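Chitinase (Paenibacillus sp. FPU-7, PDB 5GZT) probably hydrolyses internal beta-1,4 linkages between N-acetylglucosamine units of chitin and chitodextrins, acting as a family 18 endochitinase. Local coordinates at residues T116-G130 against T134-S148. Residues are numbered along the deposited sequence; the frame is centred on the assembly and turned at random.
Sequences TTLTLNIKTQIKGQG and TAVVNLGGKGSSFES
With CG1 beside its backbone N (chi1 -62°), I126 carries CD1 over one face of the F146 ring, while F146, its CG likewise beside the backbone N, turns that ring back toward 116-130. The two segments are successive coils of a parallel beta-helix: 117-120 pairs in parallel with 134-137 in one sheet, and 125-127 runs beside 145-146 in the other, each pair in register. The CH-pi geometry supports a real face contact, since I126 CD1 stands 3.9 Å from the F146 ring centroid and only 18° off the ring normal, displaced a little from the centre. L118 and L120 approach the same ring obliquely from the first sheet, L118 CD2 lying 3.7 Å from F146 CE2, so side chains from both sheets meet in the interior of the coil. L118 and L120 also touch strand 92-98, and I126 touches L109, which extends this apolar column to the preceding coil.

Backbone bonds set the stacking: V136 N donates to L118 O at 2.7 Å and L120 N to V136 O at 2.8 Å, both nearly straight. At the corner, two firm bonds hold S144 OG, which accepts from T124 N at 2.9 Å and donates to G141 O at 2.7 Å. T124 OG1 adds a third in the conformer given, the residue being modelled in two. G141 O accepts from S144 N as well, across the type II turn 141-144, so the buried serine hydroxyl ties that turn to the neighbouring coil. On the outer side, T119 OG1 lies alongside V136 CB, 3.8 Å away.

Past the second sheet, the extended side chain of E147 takes a backbone bond: G128 N donates to E147 OE1 at 2.8 Å, meeting the oxygen from above the carboxylate plane, 51° out of it.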
ATOM      1  N   THR B 116     -44.982   2.319 -26.835  1.00 27.98           N
ATOM      2  CA  THR B 116     -43.789   1.832 -26.087  1.00 25.85           C
ATOM      3  C   THR B 116     -43.582   0.283 -26.281  1.00 21.32           C
ATOM      4  O   THR B 116     -42.454  -0.194 -26.495  1.00 22.50           O
ATOM      5  CB  THR B 116     -43.978   2.067 -24.581  1.00 31.12           C
ATOM      6  OG1 THR B 116     -44.229   3.434 -24.358  1.00 31.44           O
ATOM      7  CG2 THR B 116     -42.721   1.635 -23.767  1.00 34.29           C
ATOM      8  N   THR B 117     -44.680  -0.458 -26.131  1.00 23.04           N
ATOM      9  CA  THR B 117     -44.712  -1.929 -26.312  1.00 25.47           C
ATOM     10  C   THR B 117     -45.821  -2.374 -27.225  1.00 21.97           C
ATOM     11  O   THR B 117     -47.005  -2.076 -27.010  1.00 24.67           O
ATOM     12  CB  THR B 117     -44.777  -2.641 -24.927  1.00 26.24           C
ATOM     13  OG1 THR B 117     -43.632  -2.200 -24.205  1.00 26.54           O
ATOM     14  CG2 THR B 117     -44.699  -4.186 -25.080  1.00 26.54           C
ATOM     15  N   LEU B 118     -45.432  -3.071 -28.289  1.00 22.25           N
ATOM     16  CA  LEU B 118     -46.401  -3.638 -29.194  1.00 22.22           C
ATOM     17  C   LEU B 118     -46.261  -5.193 -29.124  1.00 22.81           C
ATOM     18  O   LEU B 118     -45.194  -5.725 -29.432  1.00 23.98           O
ATOM     19  CB  LEU B 118     -46.185  -3.138 -30.645  1.00 22.78           C
ATOM     20  CG  LEU B 118     -47.022  -3.794 -31.700  1.00 21.98           C
ATOM     21  CD1 LEU B 118     -48.512  -3.492 -31.659  1.00 25.10           C
ATOM     22  CD2 LEU B 118     -46.485  -3.544 -33.086  1.00 27.55           C
ATOM     23  N   THR B 119     -47.356  -5.881 -28.791  1.00 21.04           N
ATOM     24  CA  THR B 119     -47.378  -7.345 -28.654  1.00 20.31           C
ATOM     25  C   THR B 119     -48.250  -7.941 -29.753  1.00 21.02           C
ATOM     26  O   THR B 119     -49.419  -7.638 -29.869  1.00 20.74           O
ATOM     27  CB  THR B 119     -47.810  -7.763 -27.246  1.00 19.58           C
ATOM     28  OG1 THR B 119     -46.952  -7.121 -26.310  1.00 18.07           O
ATOM     29  CG2 THR B 119     -47.763  -9.278 -27.028  1.00 21.45           C
ATOM     30  N   LEU B 120     -47.647  -8.812 -30.555  1.00 20.63           N
ATOM     31  CA  LEU B 120     -48.312  -9.413 -31.675  1.00 21.92           C
ATOM     32  C   LEU B 120     -48.567 -10.933 -31.507  1.00 24.03           C
ATOM     33  O   LEU B 120     -47.608 -11.706 -31.354  1.00 18.52           O
ATOM     34  CB  LEU B 120     -47.454  -9.189 -32.906  1.00 21.46           C
ATOM     35  CG  LEU B 120     -47.060  -7.714 -33.206  1.00 22.76           C
ATOM     36  CD1 LEU B 120     -46.165  -7.672 -34.420  1.00 23.13           C
ATOM     37  CD2 LEU B 120     -48.331  -6.951 -33.416  1.00 26.04           C
ATOM     38  N   ASN B 121     -49.858 -11.304 -31.638  1.00 23.48           N
ATOM     39  CA  ASN B 121     -50.341 -12.671 -31.465  1.00 23.28           C
ATOM     40  C   ASN B 121     -51.043 -13.146 -32.675  1.00 23.88           C
ATOM     41  O   ASN B 121     -51.581 -14.263 -32.657  1.00 31.15           O
ATOM     42  CB  ASN B 121     -51.263 -12.711 -30.228  1.00 23.00           C
ATOM     43  CG  ASN B 121     -50.511 -12.513 -28.934  1.00 21.30           C
ATOM     44  OD1 ASN B 121     -50.880 -11.669 -28.063  1.00 26.75           O
ATOM     45  ND2 ASN B 121     -49.559 -13.356 -28.712  1.00 18.66           N
ATOM     46  N   ILE B 122     -50.949 -12.385 -33.758  1.00 21.68           N
ATOM     47  CA  ILE B 122     -51.466 -12.731 -35.077  1.00 23.37           C
ATOM     48  C   ILE B 122     -50.583 -11.978 -36.125  1.00 26.61           C
ATOM     49  O   ILE B 122     -49.973 -10.981 -35.808  1.00 25.97           O
ATOM     50  CB  ILE B 122     -52.974 -12.285 -35.223  1.00 24.81           C
ATOM     51  CG1 ILE B 122     -53.722 -12.822 -36.466  1.00 27.47           C
ATOM     52  CG2 ILE B 122     -53.033 -10.762 -35.333  1.00 25.53           C
ATOM     53  CD1 ILE B 122     -53.794 -14.334 -36.644  1.00 33.49           C
ATOM     54  N   LYS B 123     -50.441 -12.513 -37.324  1.00 26.39           N
ATOM     55  CA  LYS B 123     -49.646 -11.848 -38.380  1.00 28.70           C
ATOM     56  C   LYS B 123     -50.312 -10.496 -38.685  1.00 25.10           C
ATOM     57  O   LYS B 123     -51.521 -10.452 -39.015  1.00 23.27           O
ATOM     58  CB  LYS B 123     -49.558 -12.707 -39.644  1.00 29.78           C
ATOM     59  CG  LYS B 123     -48.696 -12.038 -40.718  1.00 36.82           C
ATOM     60  CD  LYS B 123     -48.595 -12.917 -41.932  1.00 43.56           C
ATOM     61  CE  LYS B 123     -47.670 -12.326 -42.954  1.00 52.74           C
ATOM     62  NZ  LYS B 123     -47.341 -13.320 -44.022  1.00 61.98           N
ATOM     63  N   THR B 124     -49.527  -9.444 -38.454  1.00 23.34           N
ATOM     64  CA  THR B 124     -50.014  -8.079 -38.441  0.50 26.57           C
ATOM     65  C   THR B 124     -49.207  -7.234 -39.380  1.00 24.01           C
ATOM     66  O   THR B 124     -47.964  -7.352 -39.451  1.00 25.09           O
ATOM     67  CB  THR B 124     -49.897  -7.408 -37.047  0.50 29.97           C
ATOM     68  OG1 THR B 124     -48.530  -7.391 -36.618  0.50 36.42           O
ATOM     69  CG2 THR B 124     -50.726  -8.125 -36.033  0.50 27.63           C
ATOM     70  N   GLN B 125     -49.895  -6.357 -40.089  1.00 23.90           N
ATOM     71  CA  GLN B 125     -49.198  -5.355 -40.915  1.00 26.10           C
ATOM     72  C   GLN B 125     -49.174  -4.032 -40.166  1.00 22.82           C
ATOM     73  O   GLN B 125     -50.228  -3.467 -39.925  1.00 23.43           O
ATOM     74  CB  GLN B 125     -49.915  -5.181 -42.233  1.00 32.45           C
ATOM     75  CG  GLN B 125     -49.782  -6.401 -43.133  1.00 38.12           C
ATOM     76  CD  GLN B 125     -50.460  -6.211 -44.496  1.00 45.72           C
ATOM     77  OE1 GLN B 125     -51.701  -6.211 -44.610  1.00 48.40           O
ATOM     78  NE2 GLN B 125     -49.642  -6.011 -45.521  1.00 52.17           N
ATOM     79  N   ILE B 126     -47.981  -3.515 -39.877  1.00 20.81           N
ATOM     80  CA  ILE B 126     -47.844  -2.263 -39.169  1.00 23.95           C
ATOM     81  C   ILE B 126     -47.276  -1.276 -40.208  1.00 27.83           C
ATOM     82  O   ILE B 126     -46.200  -1.503 -40.818  1.00 28.82           O
ATOM     83  CB  ILE B 126     -46.902  -2.290 -37.953  1.00 27.41           C
ATOM     84  CG1 ILE B 126     -47.428  -3.303 -36.861  1.00 26.60           C
ATOM     85  CG2 ILE B 126     -46.749  -0.888 -37.304  1.00 27.40           C
ATOM     86  CD1 ILE B 126     -46.929  -4.724 -37.079  1.00 26.02           C
ATOM     87  N   LYS B 127     -48.015  -0.189 -40.366  1.00 25.60           N
ATOM     88  CA  LYS B 127     -47.779   0.795 -41.417  1.00 29.69           C
ATOM     89  C   LYS B 127     -47.514   2.129 -40.784  1.00 26.65           C
ATOM     90  O   LYS B 127     -48.042   2.439 -39.684  1.00 25.37           O
ATOM     91  CB  LYS B 127     -49.065   0.946 -42.257  1.00 29.46           C
ATOM     92  CG  LYS B 127     -49.456  -0.354 -42.968  1.00 32.52           C
ATOM     93  CD  LYS B 127     -50.637  -0.244 -43.928  1.00 39.41           C
ATOM     94  CE  LYS B 127     -50.830  -1.659 -44.576  1.00 44.06           C
ATOM     95  NZ  LYS B 127     -52.035  -1.832 -45.449  1.00 51.55           N
ATOM     96  N   GLY B 128     -46.833   2.947 -41.561  1.00 25.49           N
ATOM     97  CA  GLY B 128     -46.653   4.340 -41.267  1.00 26.36           C
ATOM     98  C   GLY B 128     -45.296   4.530 -40.631  1.00 22.96           C
ATOM     99  O   GLY B 128     -44.597   3.571 -40.400  1.00 20.46           O
ATOM    100  N   GLN B 129     -45.022   5.803 -40.288  1.00 23.42           N
ATOM    101  CA  GLN B 129     -43.727   6.282 -39.839  1.00 21.77           C
ATOM    102  C   GLN B 129     -43.686   6.438 -38.331  1.00 20.48           C
ATOM    103  O   GLN B 129     -42.611   6.733 -37.778  1.00 20.71           O
ATOM    104  CB  GLN B 129     -43.384   7.647 -40.604  1.00 21.27           C
ATOM    105  CG  GLN B 129     -43.105   7.380 -42.070  1.00 22.10           C
ATOM    106  CD  GLN B 129     -41.906   6.473 -42.349  1.00 23.71           C
ATOM    107  OE1 GLN B 129     -41.999   5.379 -43.022  1.00 26.63           O
ATOM    108  NE2 GLN B 129     -40.769   6.900 -41.848  1.00 23.28           N
ATOM    109  N   GLY B 130     -44.834   6.248 -37.678  1.00 20.08           N
ATOM    110  CA  GLY B 130     -44.886   6.064 -36.239  1.00 26.49           C
ATOM    111  C   GLY B 130     -43.882   5.050 -35.634  1.00 25.59           C
ATOM    112  O   GLY B 130     -43.300   4.243 -36.366  1.00 25.42           O
ATOM    113  N   THR B 134     -40.624  -1.361 -28.346  1.00 23.64           N
ATOM    114  CA  THR B 134     -40.319  -2.843 -28.341  1.00 24.62           C
ATOM    115  C   THR B 134     -41.453  -3.623 -28.958  1.00 21.93           C
ATOM    116  O   THR B 134     -42.595  -3.387 -28.537  1.00 20.57           O
ATOM    117  CB  THR B 134     -40.053  -3.329 -26.921  1.00 27.41           C
ATOM    118  OG1 THR B 134     -38.964  -2.591 -26.431  1.00 31.08           O
ATOM    119  CG2 THR B 134     -39.638  -4.891 -26.834  1.00 27.38           C
ATOM    120  N   ALA B 135     -41.167  -4.419 -30.011  1.00 21.81           N
ATOM    121  CA  ALA B 135     -42.162  -5.265 -30.635  1.00 24.06           C
ATOM    122  C   ALA B 135     -41.938  -6.675 -29.996  1.00 23.39           C
ATOM    123  O   ALA B 135     -40.851  -7.231 -30.118  1.00 21.59           O
ATOM    124  CB  ALA B 135     -41.977  -5.369 -32.144  1.00 22.80           C
ATOM    125  N   VAL B 136     -42.986  -7.209 -29.373  1.00 24.94           N
ATOM    126  CA  VAL B 136     -42.996  -8.559 -28.732  1.00 21.99           C
ATOM    127  C   VAL B 136     -43.764  -9.425 -29.699  1.00 19.38           C
ATOM    128  O   VAL B 136     -44.977  -9.270 -29.900  1.00 18.64           O
ATOM    129  CB  VAL B 136     -43.634  -8.522 -27.381  1.00 23.15           C
ATOM    130  CG1 VAL B 136     -43.651  -9.959 -26.752  1.00 23.92           C
ATOM    131  CG2 VAL B 136     -42.856  -7.608 -26.456  1.00 23.16           C
ATOM    132  N   VAL B 137     -43.022 -10.193 -30.444  1.00 18.49           N
ATOM    133  CA  VAL B 137     -43.583 -10.992 -31.535  1.00 20.62           C
ATOM    134  C   VAL B 137     -43.672 -12.469 -31.008  1.00 20.93           C
ATOM    135  O   VAL B 137     -42.715 -13.235 -31.019  1.00 20.32           O
ATOM    136  CB  VAL B 137     -42.696 -10.953 -32.738  1.00 21.69           C
ATOM    137  CG1 VAL B 137     -43.401 -11.582 -33.913  1.00 22.36           C
ATOM    138  CG2 VAL B 137     -42.258  -9.501 -33.039  1.00 27.16           C
ATOM    139  N   ASN B 138     -44.838 -12.801 -30.487  1.00 19.68           N
ATOM    140  CA  ASN B 138     -45.119 -14.186 -30.075  1.00 19.89           C
ATOM    141  C   ASN B 138     -45.353 -15.016 -31.265  1.00 19.51           C
ATOM    142  O   ASN B 138     -45.348 -14.526 -32.400  1.00 20.73           O
ATOM    143  CB  ASN B 138     -46.304 -14.197 -29.110  1.00 19.17           C
ATOM    144  CG  ASN B 138     -46.018 -13.482 -27.818  1.00 17.91           C
ATOM    145  OD1 ASN B 138     -44.897 -13.450 -27.238  1.00 19.66           O
ATOM    146  ND2 ASN B 138     -47.087 -12.934 -27.285  1.00 18.57           N
ATOM    147  N   LEU B 139     -45.514 -16.342 -31.078  1.00 20.68           N
ATOM    148  CA  LEU B 139     -45.594 -17.241 -32.201  1.00 19.64           C
ATOM    149  C   LEU B 139     -46.631 -16.841 -33.185  1.00 19.38           C
ATOM    150  O   LEU B 139     -46.424 -16.972 -34.394  1.00 17.69           O
ATOM    151  CB  LEU B 139     -45.910 -18.645 -31.697  1.00 24.04           C
ATOM    152  CG  LEU B 139     -46.063 -19.764 -32.696  1.00 26.62           C
ATOM    153  CD1 LEU B 139     -44.745 -19.935 -33.419  1.00 28.42           C
ATOM    154  CD2 LEU B 139     -46.442 -21.018 -31.862  1.00 29.11           C
ATOM    155  N   GLY B 140     -47.777 -16.422 -32.705  1.00 19.79           N
ATOM    156  CA  GLY B 140     -48.874 -16.067 -33.638  1.00 23.41           C
ATOM    157  C   GLY B 140     -48.568 -14.831 -34.490  1.00 24.45           C
ATOM    158  O   GLY B 140     -49.122 -14.684 -35.579  1.00 24.39           O
ATOM    159  N   GLY B 141     -47.607 -14.012 -34.043  1.00 25.18           N
ATOM    160  CA  GLY B 141     -47.165 -12.831 -34.793  1.00 21.54           C
ATOM    161  C   GLY B 141     -46.146 -13.052 -35.863  1.00 25.30           C
ATOM    162  O   GLY B 141     -45.661 -12.062 -36.555  1.00 21.96           O
ATOM    163  N   LYS B 142     -45.812 -14.333 -36.047  1.00 24.28           N
ATOM    164  CA  LYS B 142     -44.823 -14.723 -37.009  1.00 26.42           C
ATOM    165  C   LYS B 142     -45.107 -14.094 -38.378  1.00 24.88           C
ATOM    166  O   LYS B 142     -46.217 -14.197 -38.889  1.00 21.67           O
ATOM    167  CB  LYS B 142     -44.874 -16.234 -37.197  1.00 29.62           C
ATOM    168  CG  LYS B 142     -43.633 -16.809 -37.840  1.00 34.18           C
ATOM    169  CD  LYS B 142     -43.806 -18.328 -38.003  1.00 35.66           C
ATOM    170  CE  LYS B 142     -42.558 -18.872 -38.666  1.00 44.24           C
ATOM    171  NZ  LYS B 142     -42.911 -20.033 -39.512  1.00 51.42           N
ATOM    172  N   GLY B 143     -44.089 -13.541 -39.014  1.00 26.12           N
ATOM    173  CA  GLY B 143     -44.247 -12.999 -40.366  1.00 23.35           C
ATOM    174  C   GLY B 143     -44.878 -11.602 -40.369  1.00 23.85           C
ATOM    175  O   GLY B 143     -45.241 -11.111 -41.415  1.00 23.25           O
ATOM    176  N   SER B 144     -45.056 -10.982 -39.217  1.00 21.42           N
ATOM    177  CA  SER B 144     -45.547  -9.600 -39.180  1.00 22.85           C
ATOM    178  C   SER B 144     -44.567  -8.652 -39.932  1.00 24.44           C
ATOM    179  O   SER B 144     -43.386  -8.968 -40.087  1.00 23.94           O
ATOM    180  CB  SER B 144     -45.763  -9.125 -37.755  1.00 22.54           C
ATOM    181  OG  SER B 144     -46.938  -9.743 -37.196  1.00 22.56           O
ATOM    182  N   SER B 145     -45.101  -7.544 -40.433  1.00 26.45           N
ATOM    183  CA  SER B 145     -44.320  -6.528 -41.183  1.00 27.28           C
ATOM    184  C   SER B 145     -44.474  -5.133 -40.595  1.00 27.31           C
ATOM    185  O   SER B 145     -45.561  -4.715 -40.107  1.00 23.90           O
ATOM    186  CB  SER B 145     -44.710  -6.502 -42.655  1.00 25.70           C
ATOM    187  OG  SER B 145     -46.098  -6.305 -42.790  1.00 28.49           O
ATOM    188  N   PHE B 146     -43.359  -4.420 -40.605  1.00 27.36           N
ATOM    189  CA  PHE B 146     -43.294  -3.032 -40.150  1.00 28.61           C
ATOM    190  C   PHE B 146     -42.762  -2.155 -41.290  1.00 32.21           C
ATOM    191  O   PHE B 146     -41.741  -2.470 -41.857  1.00 23.75           O
ATOM    192  CB  PHE B 146     -42.336  -2.925 -39.052  1.00 26.31           C
ATOM    193  CG  PHE B 146     -42.769  -3.596 -37.825  1.00 27.86           C
ATOM    194  CD1 PHE B 146     -42.486  -4.962 -37.632  1.00 28.01           C
ATOM    195  CD2 PHE B 146     -43.389  -2.871 -36.807  1.00 26.85           C
ATOM    196  CE1 PHE B 146     -42.852  -5.578 -36.434  1.00 29.64           C
ATOM    197  CE2 PHE B 146     -43.751  -3.512 -35.643  1.00 27.57           C
ATOM    198  CZ  PHE B 146     -43.450  -4.840 -35.455  1.00 24.87           C
ATOM    199  N   GLU B 147     -43.477  -1.101 -41.638  1.00 31.20           N
ATOM    200  CA  GLU B 147     -42.917  -0.134 -42.655  1.00 30.68           C
ATOM    201  C   GLU B 147     -41.731   0.587 -42.037  1.00 28.30           C
ATOM    202  O   GLU B 147     -40.763   0.780 -42.703  1.00 29.42           O
ATOM    203  CB  GLU B 147     -43.951   0.853 -43.162  1.00 29.95           C
ATOM    204  CG  GLU B 147     -44.922   0.220 -44.134  1.00 27.94           C
ATOM    205  CD  GLU B 147     -45.971   1.190 -44.643  1.00 27.76           C
ATOM    206  OE1 GLU B 147     -46.032   2.361 -44.167  1.00 23.46           O
ATOM    207  OE2 GLU B 147     -46.757   0.768 -45.516  1.00 28.83           O
ATOM    208  N   SER B 148     -41.796   0.912 -40.754  1.00 27.45           N
ATOM    209  CA  SER B 148     -40.605   1.389 -40.085  0.50 29.91           C
ATOM    210  C   SER B 148     -40.274   0.497 -38.879  1.00 31.46           C
ATOM    211  O   SER B 148     -41.129   0.195 -38.035  1.00 30.93           O
ATOM    212  CB  SER B 148     -40.691   2.888 -39.746  0.50 29.90           C
ATOM    213  OG  SER B 148     -41.619   3.201 -38.760  0.50 30.82           O
TER
HETATM  214  O   HOH W   1     -40.262  -0.320 -25.242  1.00 34.69           O
HETATM  215  O   HOH W   2     -44.408   0.902 -39.517  1.00 24.01           O
HETATM  216  O   HOH W   3     -46.102  -3.459 -42.915  1.00 30.83           O
HETATM  217  O   HOH W   4     -39.859   3.348 -43.483  1.00 24.35           O
HETATM  218  O   HOH W   5     -44.312   4.438 -44.302  1.00 24.76           O
HETATM  219  O   HOH W   6     -43.805   1.373 -36.852  1.00 30.41           O